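Local atomic coordinates of D-threo-3-hydroxyaspartate dehydratase (Delftia, PDB entry 3WQC), a protein that catalyses the pyridoxal-phosphate-dependent, divalent-metal-assisted deamination of D-threo-3-hydroxyaspartate to oxaloacetate and ammonia, and also acts on L-threo- and L-erythro-3-hydroxyaspartate and D-serine. Residues B[47-52]-B[88-93]; B[72-75]-B[79-82]; B[297-300]-B[304-307]; B[322-327]-B[332-337]; B[201-206]-B[235-240]. One frame throughout, in Å; residues are numbered along the deposited sequence.

Interaction 1: residues B[47-52]-B[88-93]. With PLP (pyridoxal-5'-phosphate), chain J.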
# COMPACT_ATOMS: atom_id res chain seq x y z
N ARG B 47 -3.18 32.17 0.56
CA ARG B 47 -4.18 31.17 0.95
C ARG B 47 -3.43 29.83 1.10
O ARG B 47 -2.36 29.58 0.46
CB ARG B 47 -5.23 31.01 -0.11
CG ARG B 47 -6.05 32.29 -0.18
CD ARG B 47 -7.32 31.97 -0.87
NE ARG B 47 -7.20 31.92 -2.29
CZ ARG B 47 -7.33 33.02 -3.07
NH1 ARG B 47 -7.49 34.19 -2.49
NH2 ARG B 47 -7.25 32.98 -4.41
N LEU B 48 -3.99 28.97 1.96
CA LEU B 48 -3.50 27.55 2.04
C LEU B 48 -4.61 26.70 1.52
O LEU B 48 -5.76 26.75 1.97
CB LEU B 48 -3.29 27.16 3.55
CG LEU B 48 -2.86 25.72 3.75
CD1 LEU B 48 -1.54 25.36 3.09
CD2 LEU B 48 -2.76 25.38 5.24
N ARG B 49 -4.26 25.91 0.47
CA ARG B 49 -5.25 24.96 -0.16
C ARG B 49 -4.64 23.57 0.13
O ARG B 49 -3.82 23.01 -0.66
CB ARG B 49 -5.30 25.16 -1.69
CG ARG B 49 -6.36 24.23 -2.31
CD ARG B 49 -6.24 24.17 -3.86
NE ARG B 49 -6.76 25.41 -4.45
CZ ARG B 49 -8.05 25.69 -4.62
NH1 ARG B 49 -8.99 24.75 -4.34
NH2 ARG B 49 -8.41 26.92 -5.10
N PRO B 50 -5.02 22.96 1.27
CA PRO B 50 -4.38 21.69 1.69
C PRO B 50 -4.66 20.61 0.66
O PRO B 50 -5.77 20.51 0.07
CB PRO B 50 -5.08 21.35 3.04
CG PRO B 50 -6.34 22.21 3.10
CD PRO B 50 -6.03 23.46 2.21
N HIS B 51 -3.67 19.76 0.53
CA HIS B 51 -3.83 18.55 -0.34
C HIS B 51 -4.30 17.40 0.50
O HIS B 51 -3.56 16.93 1.38
CB HIS B 51 -2.47 18.23 -1.04
CG HIS B 51 -2.73 17.50 -2.31
ND1 HIS B 51 -3.62 16.41 -2.36
CD2 HIS B 51 -2.27 17.72 -3.62
CE1 HIS B 51 -3.75 16.03 -3.64
NE2 HIS B 51 -2.88 16.79 -4.40
N VAL B 52 -5.53 16.95 0.27
CA VAL B 52 -6.13 15.89 1.09
C VAL B 52 -5.67 14.51 0.66
O VAL B 52 -6.12 13.55 1.27
CB VAL B 52 -7.69 15.98 1.10
CG1 VAL B 52 -8.10 17.32 1.74
CG2 VAL B 52 -8.32 15.77 -0.28
N THR B 88 -17.52 20.41 0.70
CA THR B 88 -16.41 21.21 0.18
C THR B 88 -16.67 21.55 -1.31
O THR B 88 -16.77 20.64 -2.13
CB THR B 88 -15.11 20.45 0.27
OG1 THR B 88 -14.88 20.16 1.63
CG2 THR B 88 -13.91 21.30 -0.24
N THR B 89 -16.79 22.85 -1.67
CA THR B 89 -17.13 23.18 -3.05
C THR B 89 -15.93 23.64 -3.85
O THR B 89 -15.95 23.54 -5.07
CB THR B 89 -18.20 24.28 -3.08
OG1 THR B 89 -17.73 25.43 -2.41
CG2 THR B 89 -19.48 23.82 -2.37
N ASP B 90 -14.87 24.12 -3.20
CA ASP B 90 -13.71 24.70 -3.93
C ASP B 90 -12.62 23.64 -4.00
O ASP B 90 -11.83 23.41 -3.05
CB ASP B 90 -13.27 25.91 -3.12
CG ASP B 90 -12.04 26.62 -3.68
OD1 ASP B 90 -11.43 26.13 -4.72
OD2 ASP B 90 -11.54 27.63 -3.04
N ILE B 91 -12.59 22.93 -5.15
CA ILE B 91 -11.74 21.71 -5.23
C ILE B 91 -10.89 21.79 -6.49
O ILE B 91 -11.41 22.00 -7.62
CB ILE B 91 -12.63 20.43 -5.31
CG1 ILE B 91 -13.49 20.30 -4.05
CG2 ILE B 91 -11.73 19.16 -5.48
CD1 ILE B 91 -14.33 19.02 -3.98
N LEU B 92 -9.59 21.61 -6.31
CA LEU B 92 -8.63 21.54 -7.46
C LEU B 92 -8.19 20.12 -7.65
O LEU B 92 -7.61 19.53 -6.69
CB LEU B 92 -7.40 22.40 -7.07
CG LEU B 92 -6.18 22.32 -8.01
CD1 LEU B 92 -6.54 22.90 -9.41
CD2 LEU B 92 -4.97 23.05 -7.36
N TYR B 93 -8.42 19.56 -8.83
CA TYR B 93 -7.98 18.20 -9.13
C TYR B 93 -6.62 18.30 -9.81
O TYR B 93 -6.49 18.65 -11.00
CB TYR B 93 -9.01 17.52 -10.03
CG TYR B 93 -8.54 16.19 -10.55
CD1 TYR B 93 -7.77 15.26 -9.80
CD2 TYR B 93 -8.87 15.85 -11.89
CE1 TYR B 93 -7.35 14.02 -10.38
CE2 TYR B 93 -8.51 14.62 -12.44
CZ TYR B 93 -7.75 13.72 -11.69
OH TYR B 93 -7.33 12.53 -12.24
N1 PLP J . 0.65 19.62 -5.02
C2 PLP J . 0.59 18.53 -5.81
C2A PLP J . 0.30 18.65 -7.28
C3 PLP J . 0.80 17.23 -5.20
O3 PLP J . 0.71 16.15 -5.97
C4 PLP J . 1.08 17.18 -3.79
C4A PLP J . 1.24 15.90 -3.18
C5 PLP J . 1.12 18.40 -3.05
C6 PLP J . 0.97 19.61 -3.73
C5A PLP J . 1.42 18.40 -1.57
O4P PLP J . 2.85 17.97 -1.36
P PLP J . 3.26 17.51 0.11
O1P PLP J . 2.73 18.60 0.98
O2P PLP J . 4.75 17.51 0.06
O3P PLP J . 2.62 16.23 0.43

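Interaction 2: residues B[72-75]-B[79-82]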
# COMPACT_ATOMS: atom_id res chain seq x y z
N ILE B 72 -9.59 22.86 -1.23
CA ILE B 72 -8.69 21.75 -1.09
C ILE B 72 -8.10 21.40 -2.48
O ILE B 72 -8.65 21.80 -3.53
CB ILE B 72 -9.42 20.47 -0.55
CG1 ILE B 72 -10.52 19.96 -1.52
CG2 ILE B 72 -9.96 20.71 0.88
CD1 ILE B 72 -11.25 18.68 -1.05
N THR B 73 -7.07 20.57 -2.42
CA THR B 73 -6.51 19.93 -3.61
C THR B 73 -6.75 18.45 -3.46
O THR B 73 -6.62 17.88 -2.34
CB THR B 73 -4.97 20.13 -3.69
OG1 THR B 73 -4.66 21.52 -3.44
CG2 THR B 73 -4.45 19.80 -5.09
N VAL B 74 -7.13 17.78 -4.57
CA VAL B 74 -7.39 16.34 -4.52
C VAL B 74 -6.51 15.69 -5.61
O VAL B 74 -6.12 16.31 -6.62
CB VAL B 74 -8.87 15.95 -4.78
CG1 VAL B 74 -9.69 16.54 -3.62
CG2 VAL B 74 -9.39 16.43 -6.13
N SER B 75 -6.23 14.38 -5.41
CA SER B 75 -5.40 13.59 -6.35
C SER B 75 -6.24 12.68 -7.25
O SER B 75 -5.65 12.03 -8.12
CB SER B 75 -4.34 12.78 -5.62
OG SER B 75 -4.92 11.68 -4.89
N GLU B 79 -11.86 11.46 -4.69
CA GLU B 79 -11.71 12.41 -3.59
C GLU B 79 -12.62 13.62 -3.86
O GLU B 79 -13.29 14.10 -2.92
CB GLU B 79 -10.30 12.90 -3.49
CG GLU B 79 -9.34 11.93 -2.84
CD GLU B 79 -7.94 12.28 -3.28
OE1 GLU B 79 -7.34 11.52 -4.09
OE2 GLU B 79 -7.41 13.34 -2.89
N ALA B 80 -12.65 14.16 -5.08
CA ALA B 80 -13.56 15.33 -5.31
C ALA B 80 -15.03 14.94 -4.99
O ALA B 80 -15.73 15.74 -4.34
CB ALA B 80 -13.43 15.76 -6.78
N GLU B 81 -15.47 13.70 -5.42
CA GLU B 81 -16.85 13.32 -5.18
C GLU B 81 -17.10 13.27 -3.66
O GLU B 81 -18.15 13.77 -3.15
CB GLU B 81 -17.05 11.98 -5.98
CG GLU B 81 -18.29 11.20 -5.72
CD GLU B 81 -18.21 9.82 -6.42
OE1 GLU B 81 -17.96 8.74 -5.71
OE2 GLU B 81 -18.40 9.80 -7.67
N GLN B 82 -16.16 12.66 -2.89
CA GLN B 82 -16.35 12.45 -1.42
C GLN B 82 -16.40 13.80 -0.73
O GLN B 82 -17.26 14.06 0.12
CB GLN B 82 -15.16 11.61 -0.85
CG GLN B 82 -15.07 11.61 0.71
CD GLN B 82 -14.00 10.65 1.30
OE1 GLN B 82 -14.05 9.41 1.18
NE2 GLN B 82 -13.10 11.23 2.04

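Interaction 3: residues B[297-300]-B[304-307]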
# COMPACT_ATOMS: atom_id res chain seq x y z
N ARG B 297 9.88 2.95 1.47
CA ARG B 297 11.17 2.93 2.17
C ARG B 297 11.87 4.26 1.85
O ARG B 297 13.10 4.24 1.57
CB ARG B 297 11.98 1.69 1.79
CG ARG B 297 11.38 0.41 2.45
CD ARG B 297 11.71 0.39 3.92
NE ARG B 297 13.17 0.05 4.10
CZ ARG B 297 14.13 0.96 4.43
NH1 ARG B 297 15.40 0.53 4.35
NH2 ARG B 297 13.81 2.25 4.78
N GLY B 298 11.13 5.38 1.85
CA GLY B 298 11.77 6.65 1.48
C GLY B 298 12.95 7.05 2.34
O GLY B 298 13.83 7.78 1.85
N THR B 299 13.03 6.57 3.61
CA THR B 299 14.17 6.95 4.42
C THR B 299 15.44 6.20 4.04
O THR B 299 16.55 6.63 4.51
CB THR B 299 13.90 6.77 5.91
OG1 THR B 299 13.74 5.35 6.23
CG2 THR B 299 12.67 7.61 6.37
N ALA B 300 15.36 5.16 3.19
CA ALA B 300 16.53 4.31 2.86
C ALA B 300 17.68 5.11 2.26
O ALA B 300 18.84 4.83 2.57
CB ALA B 300 16.21 3.16 1.94
N GLN B 304 19.32 9.14 7.63
CA GLN B 304 19.08 8.12 8.63
C GLN B 304 17.99 7.15 8.12
O GLN B 304 16.83 7.53 7.89
CB GLN B 304 18.64 8.76 9.94
CG GLN B 304 18.46 7.63 10.98
CD GLN B 304 18.41 8.19 12.40
OE1 GLN B 304 18.45 9.40 12.62
NE2 GLN B 304 18.31 7.32 13.36
N ASP B 305 18.39 5.90 7.96
CA ASP B 305 17.45 4.87 7.44
C ASP B 305 16.65 4.31 8.60
O ASP B 305 17.27 3.78 9.58
CB ASP B 305 18.30 3.79 6.76
CG ASP B 305 17.48 2.68 6.14
OD1 ASP B 305 16.25 2.70 6.22
OD2 ASP B 305 18.10 1.83 5.50
N PHE B 306 15.33 4.43 8.56
CA PHE B 306 14.48 3.92 9.66
C PHE B 306 13.82 2.56 9.28
O PHE B 306 12.85 2.19 9.96
CB PHE B 306 13.42 4.97 10.00
CG PHE B 306 13.99 6.17 10.71
CD1 PHE B 306 14.20 6.13 12.11
CD2 PHE B 306 14.27 7.35 10.02
CE1 PHE B 306 14.64 7.29 12.79
CE2 PHE B 306 14.74 8.48 10.68
CZ PHE B 306 14.94 8.45 12.06
N GLY B 307 14.28 1.87 8.25
CA GLY B 307 13.69 0.56 7.86
C GLY B 307 12.23 0.80 7.56
O GLY B 307 11.91 1.80 6.90

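Interaction 4: residues B[322-327]-B[332-337]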
# COMPACT_ATOMS: atom_id res chain seq x y z
N PHE B 322 15.76 1.17 17.93
CA PHE B 322 14.91 0.06 17.45
C PHE B 322 14.06 0.51 16.30
O PHE B 322 13.39 1.57 16.40
CB PHE B 322 14.02 -0.46 18.58
CG PHE B 322 14.83 -1.16 19.68
CD1 PHE B 322 15.43 -2.41 19.46
CD2 PHE B 322 15.09 -0.49 20.84
CE1 PHE B 322 16.15 -3.06 20.47
CE2 PHE B 322 15.83 -1.09 21.88
CZ PHE B 322 16.38 -2.36 21.67
N VAL B 323 14.14 -0.26 15.21
CA VAL B 323 13.27 0.06 14.07
C VAL B 323 12.70 -1.24 13.53
O VAL B 323 13.13 -2.32 13.96
CB VAL B 323 14.10 0.76 12.91
CG1 VAL B 323 14.70 2.09 13.39
CG2 VAL B 323 15.19 -0.19 12.33
N LEU B 324 11.76 -1.21 12.57
CA LEU B 324 11.39 -2.45 11.89
C LEU B 324 12.45 -2.63 10.79
O LEU B 324 12.48 -1.91 9.75
CB LEU B 324 9.99 -2.27 11.29
CG LEU B 324 8.87 -2.07 12.31
CD1 LEU B 324 7.47 -2.19 11.56
CD2 LEU B 324 8.98 -3.16 13.42
N THR B 325 13.33 -3.60 10.97
CA THR B 325 14.41 -3.78 10.03
C THR B 325 13.94 -4.58 8.79
O THR B 325 14.64 -4.59 7.76
CB THR B 325 15.62 -4.49 10.69
OG1 THR B 325 15.13 -5.73 11.25
CG2 THR B 325 16.26 -3.62 11.78
N GLY B 326 12.80 -5.29 8.89
CA GLY B 326 12.29 -6.01 7.72
C GLY B 326 10.77 -6.12 7.88
O GLY B 326 10.23 -5.83 8.96
N ALA B 327 10.15 -6.49 6.78
CA ALA B 327 8.68 -6.66 6.82
C ALA B 327 8.25 -7.62 5.76
O ALA B 327 8.72 -7.59 4.59
CB ALA B 327 8.02 -5.27 6.58
N GLY B 332 6.11 -7.84 10.89
CA GLY B 332 7.24 -6.90 10.90
C GLY B 332 8.36 -7.47 11.79
O GLY B 332 8.07 -8.10 12.83
N ILE B 333 9.62 -7.22 11.42
CA ILE B 333 10.80 -7.71 12.16
C ILE B 333 11.32 -6.47 12.89
O ILE B 333 11.78 -5.53 12.22
CB ILE B 333 11.87 -8.34 11.25
CG1 ILE B 333 11.41 -9.54 10.37
CG2 ILE B 333 13.07 -8.73 12.15
CD1 ILE B 333 10.63 -10.49 11.10
N LEU B 334 11.21 -6.41 14.20
CA LEU B 334 11.69 -5.35 15.04
C LEU B 334 13.11 -5.75 15.58
O LEU B 334 13.33 -6.86 16.07
CB LEU B 334 10.72 -5.12 16.19
CG LEU B 334 11.03 -4.01 17.19
CD1 LEU B 334 9.77 -3.60 17.98
CD2 LEU B 334 12.22 -4.32 18.14
N ALA B 335 14.12 -4.91 15.31
CA ALA B 335 15.50 -5.29 15.69
C ALA B 335 16.33 -3.99 15.80
O ALA B 335 15.77 -2.88 15.64
CB ALA B 335 16.16 -6.28 14.71
N ARG B 336 17.58 -4.06 16.27
CA ARG B 336 18.38 -2.84 16.39
C ARG B 336 18.74 -2.29 15.00
O ARG B 336 19.19 -3.07 14.12
CB ARG B 336 19.68 -3.13 17.17
CG ARG B 336 19.43 -3.48 18.60
CD ARG B 336 20.78 -3.68 19.29
NE ARG B 336 21.45 -2.38 19.39
CZ ARG B 336 21.14 -1.49 20.33
NH1 ARG B 336 21.74 -0.31 20.34
NH2 ARG B 336 20.19 -1.73 21.25
N ALA B 337 18.56 -0.98 14.81
CA ALA B 337 19.02 -0.30 13.55
C ALA B 337 20.50 -0.55 13.30
O ALA B 337 20.92 -0.70 12.16
CB ALA B 337 18.74 1.20 13.62

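Interaction 5: residues B[201-206]-B[235-240]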
# COMPACT_ATOMS: atom_id res chain seq x y z
N ARG B 201 13.07 29.12 -6.43
CA ARG B 201 13.01 28.68 -7.86
C ARG B 201 11.55 28.32 -8.20
O ARG B 201 11.04 28.63 -9.31
CB ARG B 201 13.90 27.45 -8.09
CG ARG B 201 13.96 26.79 -9.43
CD ARG B 201 15.10 25.68 -9.44
NE ARG B 201 14.89 24.85 -10.58
CZ ARG B 201 15.41 25.08 -11.76
NH1 ARG B 201 16.26 26.11 -11.92
NH2 ARG B 201 15.17 24.26 -12.76
N GLU B 202 10.85 27.62 -7.29
CA GLU B 202 9.44 27.21 -7.54
C GLU B 202 8.54 28.47 -7.67
O GLU B 202 7.75 28.61 -8.61
CB GLU B 202 9.01 26.34 -6.32
CG GLU B 202 7.59 25.80 -6.49
CD GLU B 202 7.05 25.03 -5.27
OE1 GLU B 202 7.38 25.37 -4.09
OE2 GLU B 202 6.18 24.11 -5.48
N ARG B 203 8.71 29.44 -6.72
CA ARG B 203 7.93 30.68 -6.76
C ARG B 203 8.25 31.40 -8.04
O ARG B 203 7.34 31.85 -8.77
CB ARG B 203 8.29 31.62 -5.54
CG ARG B 203 7.47 32.88 -5.44
CD ARG B 203 8.23 33.97 -4.70
NE ARG B 203 9.45 34.43 -5.48
CZ ARG B 203 9.39 35.20 -6.60
NH1 ARG B 203 8.25 35.78 -7.02
NH2 ARG B 203 10.56 35.47 -7.21
N ALA B 204 9.55 31.62 -8.29
CA ALA B 204 9.98 32.45 -9.47
C ALA B 204 9.50 31.84 -10.78
O ALA B 204 9.00 32.56 -11.67
CB ALA B 204 11.51 32.61 -9.49
N GLY B 205 9.56 30.51 -10.90
CA GLY B 205 9.17 29.87 -12.16
C GLY B 205 7.65 29.93 -12.33
O GLY B 205 7.19 30.17 -13.46
N CYS B 206 6.85 29.72 -11.27
CA CYS B 206 5.39 29.76 -11.47
C CYS B 206 4.97 31.18 -11.83
O CYS B 206 4.10 31.39 -12.65
CB CYS B 206 4.73 29.21 -10.20
SG CYS B 206 3.11 28.54 -10.62
N SER B 235 11.18 31.92 1.83
CA SER B 235 11.32 33.24 2.53
C SER B 235 10.30 34.23 2.14
O SER B 235 9.86 35.02 3.00
CB SER B 235 12.70 33.89 2.47
OG SER B 235 13.33 33.62 1.31
N ARG B 236 9.99 34.26 0.85
CA ARG B 236 9.00 35.23 0.32
C ARG B 236 8.11 34.51 -0.69
O ARG B 236 8.54 33.51 -1.30
CB ARG B 236 9.70 36.42 -0.39
CG ARG B 236 10.48 35.95 -1.63
CD ARG B 236 11.04 37.09 -2.45
NE ARG B 236 11.94 36.66 -3.51
CZ ARG B 236 12.24 37.48 -4.52
NH1 ARG B 236 11.68 38.66 -4.54
NH2 ARG B 236 13.11 37.17 -5.46
N LEU B 237 6.89 35.00 -0.85
CA LEU B 237 5.96 34.41 -1.80
C LEU B 237 5.33 35.44 -2.72
O LEU B 237 4.14 35.32 -3.07
CB LEU B 237 4.88 33.50 -1.14
CG LEU B 237 5.46 32.20 -0.55
CD1 LEU B 237 4.45 31.44 0.37
CD2 LEU B 237 6.04 31.24 -1.63
N ASP B 238 6.10 36.51 -3.02
CA ASP B 238 5.55 37.57 -3.87
C ASP B 238 4.97 36.97 -5.19
O ASP B 238 5.65 36.10 -5.82
CB ASP B 238 6.62 38.58 -4.19
CG ASP B 238 7.18 39.16 -2.97
OD1 ASP B 238 8.06 38.54 -2.35
OD2 ASP B 238 6.78 40.31 -2.67
N GLY B 239 3.76 37.38 -5.59
CA GLY B 239 3.23 36.89 -6.83
C GLY B 239 2.43 35.62 -6.71
O GLY B 239 1.67 35.25 -7.63
N VAL B 240 2.50 34.98 -5.54
CA VAL B 240 1.80 33.69 -5.34
C VAL B 240 0.46 33.94 -4.67
O VAL B 240 0.40 34.78 -3.67
CB VAL B 240 2.66 32.74 -4.44
CG1 VAL B 240 1.88 31.47 -3.97
CG2 VAL B 240 3.93 32.39 -5.19

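Interaction 1: residues B[47-52]-B[88-93]
Arg49 reaches from segment 47-52 to Asp90 and Leu92 on strand 90-93. Its CB points toward that strand. CG lies anti to the backbone N (chi1 -178°), which carries the chain straight out before it bends at chi3. CD is the first atom to touch, 3.8 Å from Leu92 CB, and it also rests near Leu92 CD2. NE passes the same leucine and forms a salt bridge with Glu242. Leu92 CB then sits over one face of the guanidinium. The tip makes a salt bridge in which both terminal nitrogens hold one oxygen. Arg49 NH1 donates to Asp90 OD1 at 2.8 Å, from above the carboxylate plane. Arg49 NH2 donates to the same Asp90 OD1 at 3.1 Å, on its syn lone pair. The oxygen lies almost in the guanidinium plane, and the two flat groups are turned 73° apart. Both segments belong to the TIM-barrel-type domain of the alanine racemase N-terminal family. The arginine joins the segment after strand 47-48 to strand 90-93 of its parallel sheet, past strand 72-74, whose Ile72 O accepts from NH1. Asp90 OD1 has a second cation in Lys116. Two residues after Arg49, His51 packs against the cofactor. His51 CD2 approaches PLP C4 to 3.4 Å. Its ND1 is hydrogen-bonded to Lys53 N, which would restrain the rotation of the imidazole.

Interaction 2: residues B[72-75]-B[79-82]
Glu79, Val74 and Ser75 carry this contact between the end of strand 72-74 and the first turn of helix 77-85. Glu79 extends its carboxylate to Ser75, just after the strand. Its OE2 accepts from Ser75 N at 3.0 Å in a nearly straight bond of 170°. The amide comes from above the carboxylate plane. Glu79 OE1 takes the hydroxyl of Ser75, with OG 2.6 Å away on the syn lone pair. The serine is thus gripped at both backbone and side chain. Its OG lies between the backbone N and the carbonyl carbon (chi1 71°), which brings it to the carboxylate. OE1 also accepts from Thr76 OG1, so three donors, Ser75 N, Ser75 OG and Thr76 OG1, hold this buried carboxylate. The valine and glutamate side chains run alongside in opposite senses. Val74 CB lies 3.6 Å from Glu79 CB and 3.5 Å from Glu79 OE2. Val74 CG2 reaches the next residue of the helix, 4.1 Å from Ala80 CB. The Ser75 side chain lies about 4 Å from that of Lys53, the inferred cofactor attachment site, which is not linked to PLP in this structure. It also packs on Glu330 of the second subunit. The contact forms the strand-to-helix step of the beta-alpha-beta unit 72-74, 77-85, 90-93. Val74 and Ala80 both meet Ile91 of strand 90-93, and Ala80 also touches Leu108 of helix 102-110.

Interaction 3: residues B[297-300]-B[304-307]
Asp305 OD1 is approached from opposite faces of its carboxylate by Arg297 NH2 and Gly307 N. Arg297 and Asp305 form a salt bridge, in which Arg297 NH2 donates to Asp305 OD1 at 2.9 Å, from the syn side and 21° out of the plane. Gly307 N, on the other face, donates to Asp305 OD1 at 2.9 Å in a bond of 162°. That second bond makes an Asx turn of residues 305-307. Arg297 NH1 adds weak bonds to both carboxylate oxygens. Guanidinium and carboxylate are nearly coplanar, 18° apart, although the two side chains cross at about a right angle. Arg297 gets there by bending at chi2 and chi3, which curls the guanidinium back over the turn. Gly307 CA then lies over the centre of one guanidinium face, 3.4 Å above its plane. The whole contact closes a loop between helix 290-293 and strand 310-312, within the C-terminal domain of the serine dehydratase family. Neither segment is regular helix or strand. The Asx turn and the Ala300 N to Arg297 O bond are among its local bonds. Thr299 makes a second link. Its OG1 accepts from Phe306 N at 3.0 Å in a nearly straight bond, and it is also hydrogen-bonded to Asn360 OD1. Asn360 ND2 binds Gly307 O as well. Thr299 CG2 lies 4.0 Å from Phe306 CD2, at the ring edge. Gln304 CG lies over one face of this ring. Phe306 also packs on Leu253, Arg256 and Asn257 of helix 253-258.

Interaction 4: residues B[322-327]-B[332-337]
Val323 and Ala335 form the regular part of this antiparallel hairpin. Val323 N donates to Ala335 O, and Ala335 N to Val323 O, both at 3.1 Å and almost straight on to the carbonyl. On the buried face, Leu324 CD2 packs 3.8 Å from Leu334 CB. Leu334 is turned with CG anti to the backbone N (chi1 -178°), and its CD2 lies 4.0 Å from Phe322 CD1. Beyond Leu324 the register slips by one. Thr325 and Gly326 both face Ile333, a classic beta bulge. Here the bonding is looser. Ile333 O takes a weak bond from Thr325 N at 2.8 Å and another from Gly326 N. Regular bonding returns with Ile333 N to Gly326 O, 2.9 Å. Thr325 lies on the exposed side, where its OG1 and CG2 touch Ala335 CB. At the open end, Arg336 CG meets Phe322 CE1 at 3.8 Å. The guanidinium lies far from the Phe322 ring, at most a weak cation-pi attraction, and makes salt bridges with Glu342 and Asp338. The hairpin lies inside the mixed sheet of the C-terminal domain. Strand 332-336 pairs with 283-286 on its other edge. Leu324 and Leu334 meet Ile357 and Leu355 of strand 354-358, and Phe322 stacks edge-to-face with Phe349.

Interaction 5: residues B[201-206]-B[235-240]
Arg203 makes the single hydrogen bond of this contact, from NH1 to Asp238 O at 2.9 Å. The bond is fairly straight, 157°. The oxygen lies close to the guanidinium plane, and the donor is tilted from the carbonyl plane. CG of Arg203 stands anti to the backbone N (chi1 -176°), which sends the chain off the helix toward segment 235-240. The chain then bends at chi3. The packing contacts belong to its shaft. Arg203 CG touches Val240 CG2 at 3.6 Å. Arg203 CD lies 3.7 Å from Leu237 CA and 3.4 Å from Arg236 O. The partner is a type II beta turn from Leu237 to Val240, closed by Val240 N to Leu237 O. Gly239 takes its positive phi of 90°. In the TIM-barrel-type domain this turn leads from helix 228-233 into strand 242-243, and Arg203 ties it to helix 192-215. The charged contacts are of like sign. Arg203 NH2 lies 3.5 Å from Arg236 NH2, over one face of the Arg236 guanidinium and offset toward its rim. Glu200 OE1 forms salt bridges with NH2 of both arginines, which probably offsets their repulsion. Arg236 was modelled in two conformers, so the arginine pairing is doubtful in detail. One buried polar atom, Asp238 N, has no partner in the model. On the inner side of the contact, Val240 packs on Val225 of strand 222-225.

How the interactions relate
Interactions 1 and 2 pack directly against each other in the barrel-type domain, their centres 7 Å apart. Pro50 O lies 2.8 Å from Thr73 N, and Leu92 O lies 2.8 Å from Val74 N, both probable hydrogen bonds. Strand 72-74 therefore sits between the segments of interaction 1. Interaction 1 touches PLP through His51, and the Ser75 side chain of interaction 2 is about 6 Å from the cofactor. Interaction 5 is in the same domain, its nearest atoms about 6 Å from interaction 1 without touching. Its Val240 side chain is about 12 Å from PLP. Interactions 3 and 4 lie in the other domain and touch where Phe306 O meets Val323 CB at 3.5 Å. Their centres are 30 and 37 Å from that of interaction 1.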